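Local coordinates for protein TetR family transcriptional regulator (Rhodococcus erythropolis, PDB 4ZA6) that probably acts as a TetR-family transcriptional repressor controlling expression of the quorum-sensing signal degradation gene qsdA, at residues S71-G83 and T124-L137. Residues are numbered along the deposited sequence; the frame is centred on the assembly and turned at random.
Sequences SGQGPEYILDVFG and TAEILQSQVDAGQL
Ile78 lies alongside Ile127, the two branched chains passing side by side and pointing opposite ways, with Ile78 CG1 3.8 Å from Ile127 CG2. With its CG1 branch anti to the carbonyl carbon (chi1 -64°), Ile78 also touches CD2 of both Leu128 and Leu137 through its CD1, each at 3.8 Å. One turn on, Val81 CG1 and Ile127 CD1 meet tip to tip; beyond them Thr124 OG1, hydrogen-bonded to Ser120 O, sits at the edge of the Phe82 ring. In the all-helical ligand-binding domain of the TetR family, this contact joins helices 74-90 and 115-133, whose segments 74-83 and 124-133 run nearly antiparallel (158°), while Tyr63 and Met67 of helix 47-69 pack against Ile127. From the last turns of helix 115-133 the buried Gln131, bent at chi2 (-55°), turns its OE1 to Gly74 N, 2.7 Å away, and accepts a hydrogen bond, the donor standing above the carbonyl plane. Its NE2 approaches Tyr77 CD2 obliquely at 3.6 Å. A leucine in place of Gln131 would probably leave the buried Gly74 N without its acceptor. Gly74 CA, at positive phi, comes within 3.4 Å of Gln136 O, where a CB would clash, just past the Schellman motif at Gly135.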
loop_
_atom_site.group_PDB
_atom_site.type_symbol
_atom_site.label_atom_id
_atom_site.label_comp_id
_atom_site.label_asym_id
_atom_site.label_seq_id
_atom_site.Cartn_x
_atom_site.Cartn_y
_atom_site.Cartn_z
ATOM N N SER A 71 11.336 11.580 -10.409
ATOM C CA SER A 71 12.062 12.149 -11.534
ATOM C C SER A 71 11.995 11.262 -12.766
ATOM O O SER A 71 11.862 10.043 -12.654
ATOM C CB SER A 71 13.540 12.325 -11.172
ATOM O OG SER A 71 13.793 12.885 -9.895
ATOM N N GLY A 72 12.201 11.892 -13.916
ATOM C CA GLY A 72 12.315 11.240 -15.215
ATOM C C GLY A 72 11.043 10.725 -15.842
ATOM O O GLY A 72 9.949 11.168 -15.491
ATOM N N GLN A 73 11.200 9.822 -16.822
ATOM C CA GLN A 73 10.099 9.220 -17.580
ATOM C C GLN A 73 10.347 7.722 -17.725
ATOM O O GLN A 73 11.428 7.245 -17.398
ATOM C CB GLN A 73 10.011 9.861 -18.981
ATOM C CG GLN A 73 9.389 11.258 -18.966
ATOM C CD GLN A 73 10.309 12.342 -19.474
ATOM O OE1 GLN A 73 11.532 12.170 -19.593
ATOM N NE2 GLN A 73 9.738 13.511 -19.734
ATOM N N GLY A 74 9.347 7.006 -18.213
ATOM C CA GLY A 74 9.417 5.580 -18.482
ATOM C C GLY A 74 9.808 4.695 -17.318
ATOM O O GLY A 74 9.421 4.964 -16.179
ATOM N N PRO A 75 10.603 3.629 -17.587
ATOM C CA PRO A 75 11.022 2.723 -16.502
ATOM C C PRO A 75 11.835 3.387 -15.393
ATOM O O PRO A 75 11.733 2.961 -14.264
ATOM C CB PRO A 75 11.829 1.647 -17.224
ATOM C CG PRO A 75 11.390 1.730 -18.666
ATOM C CD PRO A 75 11.143 3.182 -18.889
ATOM N N GLU A 76 12.587 4.443 -15.696
ATOM C CA GLU A 76 13.363 5.141 -14.667
ATOM C C GLU A 76 12.452 5.891 -13.679
ATOM O O GLU A 76 12.744 5.917 -12.477
ATOM C CB GLU A 76 14.469 6.036 -15.274
ATOM C CG GLU A 76 14.176 6.628 -16.637
ATOM C CD GLU A 76 14.633 5.873 -17.866
ATOM O OE1 GLU A 76 15.823 5.989 -18.235
ATOM O OE2 GLU A 76 13.780 5.210 -18.497
ATOM N N TYR A 77 11.319 6.435 -14.178
ATOM C CA TYR A 77 10.314 7.135 -13.355
ATOM C C TYR A 77 9.581 6.126 -12.496
ATOM O O TYR A 77 9.367 6.391 -11.312
ATOM C CB TYR A 77 9.328 7.932 -14.235
ATOM C CG TYR A 77 8.113 8.480 -13.515
ATOM C CD1 TYR A 77 8.167 9.694 -12.840
ATOM C CD2 TYR A 77 6.899 7.799 -13.540
ATOM C CE1 TYR A 77 7.048 10.208 -12.189
ATOM C CE2 TYR A 77 5.772 8.307 -12.897
ATOM C CZ TYR A 77 5.855 9.506 -12.214
ATOM O OH TYR A 77 4.749 10.012 -11.577
ATOM N N ILE A 78 9.170 4.977 -13.091
ATOM C CA ILE A 78 8.450 3.921 -12.381
ATOM C C ILE A 78 9.333 3.387 -11.267
ATOM O O ILE A 78 8.867 3.228 -10.144
ATOM C CB ILE A 78 7.973 2.804 -13.350
ATOM C CG1 ILE A 78 6.944 3.359 -14.374
ATOM C CG2 ILE A 78 7.393 1.617 -12.568
ATOM C CD1 ILE A 78 6.927 2.624 -15.733
ATOM N N LEU A 79 10.636 3.182 -11.564
ATOM C CA LEU A 79 11.589 2.734 -10.564
ATOM C C LEU A 79 11.717 3.744 -9.432
ATOM O O LEU A 79 11.722 3.352 -8.266
ATOM C CB LEU A 79 12.955 2.392 -11.176
ATOM C CG LEU A 79 13.048 1.029 -11.875
ATOM C CD1 LEU A 79 14.384 0.909 -12.647
ATOM C CD2 LEU A 79 13.007 -0.115 -10.881
ATOM N N ASP A 80 11.754 5.024 -9.761
ATOM C CA ASP A 80 11.839 6.073 -8.751
ATOM C C ASP A 80 10.599 6.114 -7.844
ATOM O O ASP A 80 10.742 6.253 -6.629
ATOM C CB ASP A 80 12.072 7.435 -9.406
ATOM C CG ASP A 80 12.499 8.512 -8.433
ATOM O OD1 ASP A 80 13.039 8.168 -7.355
ATOM O OD2 ASP A 80 12.381 9.682 -8.778
ATOM N N VAL A 81 9.394 6.025 -8.425
ATOM C CA VAL A 81 8.131 6.041 -7.645
ATOM C C VAL A 81 8.154 4.879 -6.636
ATOM O O VAL A 81 7.920 5.110 -5.453
ATOM C CB VAL A 81 6.881 5.952 -8.563
ATOM C CG1 VAL A 81 5.617 5.626 -7.768
ATOM C CG2 VAL A 81 6.696 7.238 -9.373
ATOM N N PHE A 82 8.480 3.651 -7.101
ATOM C CA PHE A 82 8.508 2.448 -6.243
ATOM C C PHE A 82 9.525 2.503 -5.147
ATOM O O PHE A 82 9.224 2.072 -4.038
ATOM C CB PHE A 82 8.654 1.154 -7.066
ATOM C CG PHE A 82 7.303 0.627 -7.471
ATOM C CD1 PHE A 82 6.619 -0.273 -6.659
ATOM C CD2 PHE A 82 6.686 1.074 -8.632
ATOM C CE1 PHE A 82 5.348 -0.723 -7.004
ATOM C CE2 PHE A 82 5.400 0.643 -8.964
ATOM C CZ PHE A 82 4.746 -0.258 -8.150
ATOM N N GLY A 83 10.718 3.011 -5.459
ATOM C CA GLY A 83 11.776 3.183 -4.474
ATOM C C GLY A 83 11.325 4.129 -3.375
ATOM O O GLY A 83 11.473 3.821 -2.191
ATOM N N THR A 124 -0.654 1.478 -9.619
ATOM C CA THR A 124 0.462 1.065 -10.492
ATOM C C THR A 124 0.013 1.004 -11.975
ATOM O O THR A 124 0.714 1.511 -12.836
ATOM C CB THR A 124 1.137 -0.235 -10.032
ATOM O OG1 THR A 124 1.531 -0.096 -8.665
ATOM C CG2 THR A 124 2.370 -0.595 -10.900
ATOM N N ALA A 125 -1.176 0.410 -12.239
ATOM C CA ALA A 125 -1.791 0.292 -13.564
ATOM C C ALA A 125 -1.943 1.691 -14.222
ATOM O O ALA A 125 -1.679 1.849 -15.405
ATOM C CB ALA A 125 -3.164 -0.383 -13.435
ATOM N N GLU A 126 -2.355 2.682 -13.438
ATOM C CA GLU A 126 -2.533 4.081 -13.856
ATOM C C GLU A 126 -1.166 4.700 -14.250
ATOM O O GLU A 126 -1.063 5.381 -15.283
ATOM C CB GLU A 126 -3.213 4.858 -12.722
ATOM C CG GLU A 126 -3.433 6.335 -13.003
ATOM C CD GLU A 126 -3.610 7.177 -11.756
ATOM O OE1 GLU A 126 -4.138 6.661 -10.742
ATOM O OE2 GLU A 126 -3.243 8.370 -11.807
ATOM N N ILE A 127 -0.131 4.451 -13.436
ATOM C CA ILE A 127 1.249 4.903 -13.681
ATOM C C ILE A 127 1.742 4.298 -15.014
ATOM O O ILE A 127 2.297 5.014 -15.853
ATOM C CB ILE A 127 2.197 4.546 -12.502
ATOM C CG1 ILE A 127 1.924 5.437 -11.277
ATOM C CG2 ILE A 127 3.674 4.668 -12.924
ATOM C CD1 ILE A 127 2.235 4.762 -9.910
ATOM N N LEU A 128 1.522 2.994 -15.203
ATOM C CA LEU A 128 1.908 2.283 -16.420
ATOM C C LEU A 128 1.196 2.831 -17.640
ATOM O O LEU A 128 1.851 3.103 -18.651
ATOM C CB LEU A 128 1.669 0.768 -16.294
ATOM C CG LEU A 128 2.520 0.039 -15.257
ATOM C CD1 LEU A 128 2.091 -1.404 -15.110
ATOM C CD2 LEU A 128 4.005 0.134 -15.579
ATOM N N GLN A 129 -0.125 3.055 -17.536
ATOM C CA GLN A 129 -0.925 3.570 -18.645
ATOM C C GLN A 129 -0.483 4.971 -19.032
ATOM O O GLN A 129 -0.373 5.241 -20.220
ATOM C CB GLN A 129 -2.426 3.529 -18.320
ATOM C CG GLN A 129 -3.338 3.938 -19.491
ATOM C CD GLN A 129 -3.277 2.979 -20.659
ATOM O OE1 GLN A 129 -2.761 3.296 -21.738
ATOM N NE2 GLN A 129 -3.800 1.780 -20.468
ATOM N N SER A 130 -0.208 5.848 -18.052
ATOM C CA SER A 130 0.240 7.216 -18.346
ATOM C C SER A 130 1.588 7.206 -19.049
ATOM O O SER A 130 1.771 7.966 -19.995
ATOM C CB SER A 130 0.231 8.106 -17.101
ATOM O OG SER A 130 1.185 7.718 -16.124
ATOM N N GLN A 131 2.504 6.313 -18.641
ATOM C CA GLN A 131 3.813 6.180 -19.298
ATOM C C GLN A 131 3.694 5.658 -20.730
ATOM O O GLN A 131 4.446 6.092 -21.588
ATOM C CB GLN A 131 4.801 5.345 -18.450
ATOM C CG GLN A 131 5.258 6.057 -17.164
ATOM C CD GLN A 131 5.848 7.429 -17.410
ATOM O OE1 GLN A 131 6.717 7.610 -18.259
ATOM N NE2 GLN A 131 5.384 8.426 -16.689
ATOM N N VAL A 132 2.728 4.753 -20.991
ATOM C CA VAL A 132 2.428 4.201 -22.326
ATOM C C VAL A 132 1.801 5.314 -23.164
ATOM O O VAL A 132 2.192 5.507 -24.316
ATOM C CB VAL A 132 1.525 2.931 -22.262
ATOM C CG1 VAL A 132 0.922 2.585 -23.635
ATOM C CG2 VAL A 132 2.304 1.750 -21.706
ATOM N N ASP A 133 0.886 6.089 -22.557
ATOM C CA ASP A 133 0.208 7.217 -23.193
ATOM C C ASP A 133 1.180 8.330 -23.596
ATOM O O ASP A 133 0.994 8.967 -24.644
ATOM C CB ASP A 133 -0.917 7.753 -22.291
ATOM C CG ASP A 133 -2.156 6.865 -22.224
ATOM O OD1 ASP A 133 -2.277 5.941 -23.067
ATOM O OD2 ASP A 133 -3.000 7.095 -21.338
ATOM N N ALA A 134 2.247 8.519 -22.795
ATOM C CA ALA A 134 3.295 9.516 -23.023
ATOM C C ALA A 134 4.350 9.051 -24.052
ATOM O O ALA A 134 5.296 9.783 -24.329
ATOM C CB ALA A 134 3.972 9.836 -21.701
ATOM N N GLY A 135 4.197 7.838 -24.577
ATOM C CA GLY A 135 5.153 7.244 -25.517
ATOM C C GLY A 135 6.488 6.930 -24.867
ATOM O O GLY A 135 7.511 6.862 -25.547
ATOM N N GLN A 136 6.483 6.707 -23.546
ATOM C CA GLN A 136 7.689 6.460 -22.739
ATOM C C GLN A 136 7.865 5.013 -22.294
ATOM O O GLN A 136 8.894 4.670 -21.702
ATOM C CB GLN A 136 7.682 7.362 -21.485
ATOM C CG GLN A 136 7.482 8.864 -21.758
ATOM C CD GLN A 136 8.661 9.578 -22.375
ATOM O OE1 GLN A 136 9.491 9.003 -23.075
ATOM N NE2 GLN A 136 8.732 10.879 -22.161
ATOM N N LEU A 137 6.863 4.175 -22.555
ATOM C CA LEU A 137 6.932 2.784 -22.129
ATOM C C LEU A 137 6.338 1.825 -23.153
ATOM O O LEU A 137 5.226 2.026 -23.635
ATOM C CB LEU A 137 6.238 2.633 -20.742
ATOM C CG LEU A 137 6.279 1.248 -20.059
ATOM C CD1 LEU A 137 7.672 0.889 -19.582
ATOM C CD2 LEU A 137 5.315 1.208 -18.898
#